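Local coordinates for maltose/maltodextrin-binding protein (Thermus thermophilus, PDB 2GH9) that binds maltotriose and, as a periplasmic maltodextrin-binding protein, probably delivers such sugars to a membrane transporter, at residues A[161-166]-A[194-199]. Sequence-based numbering, arbitrary orientation.
Sequences GFFKAF and KALQFI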
loop_
_atom_site.group_PDB
_atom_site.type_symbol
_atom_site.label_atom_id
_atom_site.label_comp_id
_atom_site.label_asym_id
_atom_site.label_seq_id
_atom_site.Cartn_x
_atom_site.Cartn_y
_atom_site.Cartn_z
ATOM N N GLY A 161 -2.186 6.052 9.426
ATOM C CA GLY A 161 -2.942 5.512 10.548
ATOM C C GLY A 161 -2.893 6.357 11.805
ATOM O O GLY A 161 -3.871 6.445 12.542
ATOM N N PHE A 162 -1.754 6.981 12.038
ATOM C CA PHE A 162 -1.616 7.947 13.130
ATOM C C PHE A 162 -2.417 9.233 12.827
ATOM O O PHE A 162 -3.037 9.807 13.713
ATOM C CB PHE A 162 -0.140 8.276 13.370
ATOM C CG PHE A 162 0.719 7.072 13.578
ATOM C CD1 PHE A 162 0.283 6.020 14.367
ATOM C CD2 PHE A 162 1.992 7.001 13.003
ATOM C CE1 PHE A 162 1.073 4.890 14.560
ATOM C CE2 PHE A 162 2.788 5.898 13.197
ATOM C CZ PHE A 162 2.327 4.824 13.970
ATOM N N PHE A 163 -2.430 9.662 11.575
ATOM C CA PHE A 163 -3.249 10.813 11.188
ATOM C C PHE A 163 -4.756 10.536 11.386
ATOM O O PHE A 163 -5.490 11.396 11.884
ATOM C CB PHE A 163 -2.933 11.280 9.753
ATOM C CG PHE A 163 -1.692 12.144 9.643
ATOM C CD1 PHE A 163 -1.793 13.518 9.405
ATOM C CD2 PHE A 163 -0.428 11.578 9.730
ATOM C CE1 PHE A 163 -0.649 14.316 9.273
ATOM C CE2 PHE A 163 0.727 12.371 9.608
ATOM C CZ PHE A 163 0.599 13.753 9.367
ATOM N N LYS A 164 -5.185 9.326 11.035
ATOM C CA LYS A 164 -6.551 8.850 11.274
ATOM C C LYS A 164 -6.900 8.785 12.772
ATOM O O LYS A 164 -7.933 9.323 13.195
ATOM C CB LYS A 164 -6.769 7.487 10.595
ATOM C CG LYS A 164 -8.205 6.964 10.687
ATOM C CD LYS A 164 -8.489 5.907 9.630
ATOM C CE LYS A 164 -9.958 5.532 9.606
ATOM N NZ LYS A 164 -10.783 6.682 9.214
ATOM N N ALA A 165 -6.034 8.178 13.573
ATOM C CA ALA A 165 -6.229 8.165 15.018
ATOM C C ALA A 165 -6.485 9.595 15.571
ATOM O O ALA A 165 -7.430 9.822 16.331
ATOM C CB ALA A 165 -5.037 7.516 15.723
ATOM N N PHE A 166 -5.660 10.556 15.162
ATOM C CA PHE A 166 -5.755 11.926 15.677
ATOM C C PHE A 166 -6.874 12.773 15.057
ATOM O O PHE A 166 -7.130 13.883 15.525
ATOM C CB PHE A 166 -4.410 12.649 15.560
ATOM C CG PHE A 166 -3.399 12.208 16.577
ATOM C CD1 PHE A 166 -3.540 12.571 17.921
ATOM C CD2 PHE A 166 -2.307 11.454 16.207
ATOM C CE1 PHE A 166 -2.623 12.177 18.860
ATOM C CE2 PHE A 166 -1.375 11.070 17.145
ATOM C CZ PHE A 166 -1.546 11.431 18.489
ATOM N N LYS A 194 -0.773 17.175 15.783
ATOM C CA LYS A 194 -0.708 16.092 16.773
ATOM C C LYS A 194 -0.071 14.816 16.203
ATOM O O LYS A 194 0.692 14.137 16.898
ATOM C CB LYS A 194 -2.086 15.795 17.342
ATOM C CG LYS A 194 -2.695 16.931 18.179
ATOM C CD LYS A 194 -4.222 16.835 18.180
ATOM C CE LYS A 194 -4.895 17.879 19.045
ATOM N NZ LYS A 194 -6.345 18.053 18.696
ATOM N N ALA A 195 -0.397 14.484 14.948
ATOM C CA ALA A 195 0.207 13.339 14.282
ATOM C C ALA A 195 1.708 13.520 14.194
ATOM O O ALA A 195 2.465 12.622 14.549
ATOM C CB ALA A 195 -0.375 13.138 12.884
ATOM N N LEU A 196 2.140 14.689 13.729
ATOM C CA LEU A 196 3.575 14.945 13.549
ATOM C C LEU A 196 4.360 14.970 14.867
ATOM O O LEU A 196 5.508 14.516 14.908
ATOM C CB LEU A 196 3.812 16.255 12.801
ATOM C CG LEU A 196 3.445 16.301 11.321
ATOM C CD1 LEU A 196 3.958 17.632 10.724
ATOM C CD2 LEU A 196 4.022 15.089 10.595
ATOM N N GLN A 197 3.748 15.479 15.932
ATOM C CA GLN A 197 4.374 15.409 17.277
ATOM C C GLN A 197 4.536 13.965 17.794
ATOM O O GLN A 197 5.593 13.582 18.302
ATOM C CB GLN A 197 3.558 16.232 18.274
ATOM C CG GLN A 197 4.284 16.503 19.600
ATOM C CD GLN A 197 5.660 17.156 19.407
ATOM O OE1 GLN A 197 5.768 18.251 18.860
ATOM N NE2 GLN A 197 6.702 16.472 19.827
ATOM N N PHE A 198 3.497 13.148 17.650
ATOM C CA PHE A 198 3.623 11.726 17.990
ATOM C C PHE A 198 4.731 11.035 17.174
ATOM O O PHE A 198 5.535 10.248 17.726
ATOM C CB PHE A 198 2.296 10.983 17.797
ATOM C CG PHE A 198 2.443 9.499 17.878
ATOM C CD1 PHE A 198 2.742 8.904 19.081
ATOM C CD2 PHE A 198 2.334 8.703 16.749
ATOM C CE1 PHE A 198 2.934 7.544 19.172
ATOM C CE2 PHE A 198 2.530 7.337 16.831
ATOM C CZ PHE A 198 2.816 6.754 18.045
ATOM N N ILE A 199 4.770 11.321 15.865
ATOM C CA ILE A 199 5.821 10.767 15.016
ATOM C C ILE A 199 7.196 11.265 15.483
ATOM O O ILE A 199 8.108 10.464 15.640
ATOM C CB ILE A 199 5.591 11.007 13.504
ATOM C CG1 ILE A 199 4.310 10.303 13.037
ATOM C CG2 ILE A 199 6.810 10.506 12.697
ATOM C CD1 ILE A 199 3.666 10.885 11.775
HETATM O O HOH W 1 -7.352 16.472 16.328
#
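A195 sits at the tight centre of this helix pair: its CB lies 3.4 Å from the centroid of the F163 ring, only 7° off the ring normal, a CH-pi contact square over the face. Consistent with so small a side chain, CA of F163 stands just 5.3 Å from CA of A195. L196 CD2 and I199 CD1 come up obliquely, against CZ and CE2 of F163 in turn. A second aromatic contact lies beyond A195, where a chi1 of 169° swings the F198 ring away from its own backbone N and across to F162, edge into face. CE2 of F198 hangs over the middle of that ring, and the planes stand at 73°. F166 belongs to the packed region too: CB of K194 rests over its ring, 4.0 Å from the centroid, while CE2 of F166 touches CB of F198 at 3.7 Å.

Helices 156-166 and 189-204 belong to the periplasmic binding protein fold; the two segments are steeply inclined, with their axes 9.0 Å apart at closest approach. F163 also meets W348 edge-to-face, and its side chain lies about 12 Å from a bound glucose unit. Behind L196 come V363, I366 and V367 of helix 363-378.

The solvent side begins beyond CB of K194. Past CG the lysine chain runs extended and away from the packed rings, and its amine reaches the carbonyl of F166 through one water, which accepts from K194 NZ and donates to F166 O.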